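Local coordinates for protein lectin (Cicer arietinum, PDB 3V6N) that agglutinates red blood cells and folds as a four-bladed hemopexin-type beta-propeller that binds calcium and sodium ions, at residues V27-V40 / L214-L226. Sequence-based numbering, arbitrary orientation.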
loop_
_atom_site.group_PDB
_atom_site.type_symbol
_atom_site.label_atom_id
_atom_site.label_comp_id
_atom_site.label_asym_id
_atom_site.label_seq_id
_atom_site.Cartn_x
_atom_site.Cartn_y
_atom_site.Cartn_z
ATOM N N VAL A 27 -4.145 -20.506 -5.635
ATOM C CA VAL A 27 -4.846 -21.664 -6.168
ATOM C C VAL A 27 -6.305 -21.660 -5.682
ATOM O O VAL A 27 -6.608 -21.286 -4.532
ATOM C CB VAL A 27 -4.127 -22.967 -5.722
ATOM C CG1 VAL A 27 -5.003 -24.194 -5.867
ATOM C CG2 VAL A 27 -2.837 -23.152 -6.518
ATOM N N LEU A 28 -7.205 -22.074 -6.567
ATOM C CA LEU A 28 -8.570 -22.368 -6.189
ATOM C C LEU A 28 -8.682 -23.869 -6.072
ATOM O O LEU A 28 -8.441 -24.592 -7.050
ATOM C CB LEU A 28 -9.556 -21.864 -7.252
ATOM C CG LEU A 28 -11.030 -22.315 -7.106
ATOM C CD1 LEU A 28 -11.589 -22.006 -5.719
ATOM C CD2 LEU A 28 -11.891 -21.679 -8.201
ATOM N N LEU A 29 -9.059 -24.334 -4.880
ATOM C CA LEU A 29 -9.087 -25.761 -4.594
ATOM C C LEU A 29 -10.515 -26.267 -4.317
ATOM O O LEU A 29 -11.282 -25.594 -3.618
ATOM C CB LEU A 29 -8.176 -26.076 -3.394
ATOM C CG LEU A 29 -7.948 -27.542 -2.999
ATOM C CD1 LEU A 29 -7.003 -28.256 -3.954
ATOM C CD2 LEU A 29 -7.402 -27.604 -1.586
ATOM N N ASP A 30 -10.857 -27.424 -4.902
ATOM C CA ASP A 30 -11.955 -28.260 -4.416
ATOM C C ASP A 30 -11.332 -29.113 -3.331
ATOM O O ASP A 30 -10.583 -30.026 -3.616
ATOM C CB ASP A 30 -12.500 -29.174 -5.522
ATOM C CG ASP A 30 -13.674 -30.048 -5.052
ATOM O OD1 ASP A 30 -13.777 -30.424 -3.855
ATOM O OD2 ASP A 30 -14.517 -30.364 -5.903
ATOM N N TYR A 31 -11.618 -28.803 -2.077
ATOM C CA TYR A 31 -10.843 -29.404 -0.987
ATOM C C TYR A 31 -11.432 -30.702 -0.435
ATOM O O TYR A 31 -10.849 -31.294 0.472
ATOM C CB TYR A 31 -10.551 -28.378 0.114
ATOM C CG TYR A 31 -11.762 -27.864 0.858
ATOM C CD1 TYR A 31 -12.476 -26.754 0.389
ATOM C CD2 TYR A 31 -12.180 -28.473 2.037
ATOM C CE1 TYR A 31 -13.576 -26.282 1.068
ATOM C CE2 TYR A 31 -13.276 -28.009 2.722
ATOM C CZ TYR A 31 -13.964 -26.912 2.243
ATOM O OH TYR A 31 -15.043 -26.451 2.947
ATOM N N ALA A 32 -12.554 -31.148 -1.008
ATOM C CA ALA A 32 -13.136 -32.478 -0.754
ATOM C C ALA A 32 -13.081 -32.957 0.719
ATOM O O ALA A 32 -12.362 -33.909 1.057
ATOM C CB ALA A 32 -12.503 -33.499 -1.684
ATOM N N PRO A 33 -13.842 -32.286 1.602
ATOM C CA PRO A 33 -13.885 -32.643 3.030
ATOM C C PRO A 33 -14.443 -34.051 3.336
ATOM O O PRO A 33 -14.154 -34.598 4.409
ATOM C CB PRO A 33 -14.804 -31.568 3.629
ATOM C CG PRO A 33 -15.648 -31.103 2.472
ATOM C CD PRO A 33 -14.700 -31.124 1.301
ATOM N N GLY A 34 -15.228 -34.630 2.425
ATOM C CA GLY A 34 -15.867 -35.933 2.696
ATOM C C GLY A 34 -15.539 -37.034 1.699
ATOM O O GLY A 34 -16.091 -38.124 1.763
ATOM N N THR A 35 -14.598 -36.743 0.813
ATOM C CA THR A 35 -14.302 -37.538 -0.365
ATOM C C THR A 35 -12.777 -37.464 -0.592
ATOM O O THR A 35 -12.119 -36.542 -0.098
ATOM C CB THR A 35 -15.109 -36.931 -1.544
ATOM O OG1 THR A 35 -16.368 -37.617 -1.689
ATOM C CG2 THR A 35 -14.368 -36.952 -2.814
ATOM N N SER A 36 -12.217 -38.420 -1.332
ATOM C CA SER A 36 -10.794 -38.370 -1.671
ATOM C C SER A 36 -10.499 -37.744 -3.045
ATOM O O SER A 36 -9.391 -37.875 -3.569
ATOM C CB SER A 36 -10.165 -39.763 -1.551
ATOM O OG SER A 36 -10.761 -40.660 -2.478
ATOM N N ASN A 37 -11.482 -37.047 -3.615
ATOM C CA ASN A 37 -11.324 -36.402 -4.924
ATOM C C ASN A 37 -11.062 -34.888 -4.885
ATOM O O ASN A 37 -11.724 -34.115 -5.577
ATOM C CB ASN A 37 -12.525 -36.708 -5.822
ATOM C CG ASN A 37 -12.669 -38.185 -6.102
ATOM O OD1 ASN A 37 -13.597 -38.829 -5.612
ATOM N ND2 ASN A 37 -11.732 -38.741 -6.869
ATOM N N ASP A 38 -10.083 -34.472 -4.088
ATOM C CA ASP A 38 -9.629 -33.073 -4.101
ATOM C C ASP A 38 -9.014 -32.753 -5.457
ATOM O O ASP A 38 -8.405 -33.617 -6.084
ATOM C CB ASP A 38 -8.607 -32.810 -2.993
ATOM C CG ASP A 38 -7.382 -33.688 -3.111
ATOM O OD1 ASP A 38 -7.528 -34.914 -3.145
ATOM O OD2 ASP A 38 -6.267 -33.156 -3.162
ATOM N N LYS A 39 -9.200 -31.523 -5.922
ATOM C CA LYS A 39 -8.648 -31.113 -7.211
ATOM C C LYS A 39 -8.447 -29.609 -7.312
ATOM O O LYS A 39 -9.250 -28.821 -6.807
ATOM C CB LYS A 39 -9.495 -31.618 -8.385
ATOM C CG LYS A 39 -10.989 -31.378 -8.277
ATOM C CD LYS A 39 -11.664 -31.607 -9.630
ATOM C CE LYS A 39 -13.184 -31.490 -9.511
ATOM N NZ LYS A 39 -13.827 -30.852 -10.700
ATOM N N VAL A 40 -7.363 -29.235 -7.975
ATOM C CA VAL A 40 -7.034 -27.841 -8.237
ATOM C C VAL A 40 -7.903 -27.387 -9.391
ATOM O O VAL A 40 -7.782 -27.907 -10.500
ATOM C CB VAL A 40 -5.542 -27.682 -8.598
ATOM C CG1 VAL A 40 -5.246 -26.256 -9.076
ATOM C CG2 VAL A 40 -4.674 -28.059 -7.401
ATOM N N LEU A 214 0.144 -32.271 2.487
ATOM C CA LEU A 214 0.267 -33.035 1.236
ATOM C C LEU A 214 -0.370 -34.436 1.305
ATOM O O LEU A 214 -0.792 -34.967 0.278
ATOM C CB LEU A 214 1.734 -33.103 0.763
ATOM C CG LEU A 214 2.321 -31.801 0.184
ATOM C CD1 LEU A 214 3.813 -31.916 -0.089
ATOM C CD2 LEU A 214 1.578 -31.371 -1.080
ATOM N N ASP A 215 -0.448 -35.024 2.498
ATOM C CA ASP A 215 -1.195 -36.279 2.676
ATOM C C ASP A 215 -2.717 -36.075 2.530
ATOM O O ASP A 215 -3.416 -36.944 2.007
ATOM C CB ASP A 215 -0.903 -36.924 4.036
ATOM C CG ASP A 215 0.540 -37.410 4.181
ATOM O OD1 ASP A 215 1.259 -37.532 3.168
ATOM O OD2 ASP A 215 0.953 -37.694 5.329
ATOM N N TYR A 216 -3.222 -34.934 2.993
ATOM C CA TYR A 216 -4.664 -34.654 2.962
ATOM C C TYR A 216 -5.118 -34.123 1.591
ATOM O O TYR A 216 -6.225 -34.437 1.136
ATOM C CB TYR A 216 -5.011 -33.666 4.079
ATOM C CG TYR A 216 -6.492 -33.401 4.321
ATOM C CD1 TYR A 216 -7.284 -34.328 4.984
ATOM C CD2 TYR A 216 -7.078 -32.191 3.938
ATOM C CE1 TYR A 216 -8.625 -34.078 5.248
ATOM C CE2 TYR A 216 -8.425 -31.936 4.177
ATOM C CZ TYR A 216 -9.191 -32.887 4.838
ATOM O OH TYR A 216 -10.512 -32.657 5.103
ATOM N N TRP A 217 -4.265 -33.322 0.949
ATOM C CA TRP A 217 -4.505 -32.837 -0.397
ATOM C C TRP A 217 -3.378 -33.185 -1.356
ATOM O O TRP A 217 -2.538 -32.319 -1.668
ATOM C CB TRP A 217 -4.740 -31.326 -0.403
ATOM C CG TRP A 217 -5.980 -30.880 0.333
ATOM C CD1 TRP A 217 -7.266 -31.405 0.231
ATOM C CD2 TRP A 217 -6.094 -29.773 1.294
ATOM N NE1 TRP A 217 -8.134 -30.738 1.052
ATOM C CE2 TRP A 217 -7.503 -29.735 1.708
ATOM C CE3 TRP A 217 -5.203 -28.841 1.831
ATOM C CZ2 TRP A 217 -7.975 -28.814 2.639
ATOM C CZ3 TRP A 217 -5.695 -27.904 2.754
ATOM C CH2 TRP A 217 -7.042 -27.902 3.157
ATOM N N PRO A 218 -3.351 -34.449 -1.858
ATOM C CA PRO A 218 -2.350 -34.832 -2.857
ATOM C C PRO A 218 -2.355 -33.973 -4.124
ATOM O O PRO A 218 -1.328 -33.880 -4.799
ATOM C CB PRO A 218 -2.727 -36.289 -3.192
ATOM C CG PRO A 218 -3.362 -36.798 -1.939
ATOM C CD PRO A 218 -4.137 -35.615 -1.406
ATOM N N SER A 219 -3.495 -33.363 -4.449
ATOM C CA SER A 219 -3.594 -32.493 -5.625
ATOM C C SER A 219 -2.670 -31.263 -5.549
ATOM O O SER A 219 -2.441 -30.599 -6.555
ATOM C CB SER A 219 -5.048 -32.057 -5.870
ATOM O OG SER A 219 -5.520 -31.181 -4.847
ATOM N N LEU A 220 -2.151 -30.966 -4.359
ATOM C CA LEU A 220 -1.179 -29.886 -4.179
ATOM C C LEU A 220 0.290 -30.307 -4.342
ATOM O O LEU A 220 1.195 -29.483 -4.146
ATOM C CB LEU A 220 -1.358 -29.216 -2.813
ATOM C CG LEU A 220 -2.653 -28.455 -2.487
ATOM C CD1 LEU A 220 -2.585 -27.951 -1.046
ATOM C CD2 LEU A 220 -2.928 -27.318 -3.476
ATOM N N ARG A 221 0.536 -31.576 -4.677
ATOM C CA ARG A 221 1.913 -32.052 -4.888
ATOM C C ARG A 221 2.599 -31.311 -6.036
ATOM O O ARG A 221 2.112 -31.319 -7.168
ATOM C CB ARG A 221 1.951 -33.569 -5.109
ATOM C CG ARG A 221 1.731 -34.347 -3.819
ATOM C CD ARG A 221 1.541 -35.839 -4.041
ATOM N NE ARG A 221 0.661 -36.404 -3.017
ATOM C CZ ARG A 221 1.031 -36.763 -1.787
ATOM N NH1 ARG A 221 2.292 -36.632 -1.383
ATOM N NH2 ARG A 221 0.131 -37.263 -0.951
ATOM N N GLY A 222 3.714 -30.650 -5.723
ATOM C CA GLY A 222 4.462 -29.870 -6.711
ATOM C C GLY A 222 4.049 -28.412 -6.789
ATOM O O GLY A 222 4.632 -27.632 -7.545
ATOM N N ILE A 223 3.037 -28.043 -6.010
ATOM C CA ILE A 223 2.609 -26.649 -5.903
ATOM C C ILE A 223 3.163 -26.046 -4.608
ATOM O O ILE A 223 3.719 -24.945 -4.614
ATOM C CB ILE A 223 1.062 -26.523 -5.979
ATOM C CG1 ILE A 223 0.561 -27.018 -7.343
ATOM C CG2 ILE A 223 0.621 -25.088 -5.716
ATOM C CD1 ILE A 223 -0.942 -26.984 -7.526
ATOM N N ILE A 224 2.992 -26.762 -3.501
ATOM C CA ILE A 224 3.647 -26.391 -2.251
ATOM C C ILE A 224 4.637 -27.482 -1.849
ATOM O O ILE A 224 4.391 -28.662 -2.123
ATOM C CB ILE A 224 2.657 -26.104 -1.087
ATOM C CG1 ILE A 224 1.959 -27.380 -0.593
ATOM C CG2 ILE A 224 1.654 -25.028 -1.473
ATOM C CD1 ILE A 224 1.572 -27.332 0.875
ATOM N N PRO A 225 5.778 -27.094 -1.239
ATOM C CA PRO A 225 6.229 -25.704 -1.077
ATOM C C PRO A 225 6.549 -25.063 -2.428
ATOM O O PRO A 225 6.871 -25.776 -3.381
ATOM C CB PRO A 225 7.502 -25.823 -0.220
ATOM C CG PRO A 225 7.906 -27.262 -0.285
ATOM C CD PRO A 225 6.663 -28.055 -0.551
ATOM N N LEU A 226 6.432 -23.737 -2.509
ATOM C CA LEU A 226 6.783 -22.997 -3.722
ATOM C C LEU A 226 8.170 -22.368 -3.530
ATOM O O LEU A 226 8.321 -21.401 -2.775
ATOM C CB LEU A 226 5.720 -21.926 -4.045
ATOM C CG LEU A 226 5.159 -21.795 -5.479
ATOM C CD1 LEU A 226 3.851 -21.015 -5.503
ATOM C CD2 LEU A 226 6.147 -21.183 -6.468
HETATM O O HOH W 1 -12.190 -34.270 5.997
#
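W217, the first residue to leave the helical path after helix 213-216, presents both an edge and a face of its indole to segment 27-40. Its NE1 donates to Y31 O at 2.8 Å; the oxygen lies close to the ring plane and offers a lone pair, and this bond helps set the rotation of an indole held between L29 CD2 on one face and Y216 CD2 on the other. The L29 methyl makes a CH-pi contact 3.9 Å from the centroid of the five-membered ring and only 11° off its normal. Leucine suits the spot because its branches part company: CD2 covers the indole while CD1 meets the OG of S219 and the CD2 of L220.

The second polar grip belongs to D38. With CG set between its backbone N and carbonyl carbon (chi1 59°), the carboxylate turns to the start of the 3-10 segment 218-220, where OD2 accepts from S219 N at 3.1 Å and from S219 OG at 2.7 Å. Both donors come from the same face of the carboxylate, the amide on the syn side. Serine fits here, adding a short hydroxyl to an amide that already points at the acid.

Beyond S219 the contact is mainly apolar and sparser: V40 CG2 touches I223 CD1 at 3.9 Å, and V27 CG2 meets I223 CG2 at 4.0 Å. At the other end packing also thins, the partly exposed P33 bringing its CA only to 4.0 Å from Y216 OH, a hydroxyl that bonds to Y186 OH.

The contact joins the first and last blades of the propeller: Y31 OH bonds to H180 N and its ring meets F177 edge-to-face, the W217 ring meets that of Y186 in strand 184-189, the Y216 ring meets that of Y193 in strand 192-197, and V27 and I223 both rest on P44 of strand 43-46.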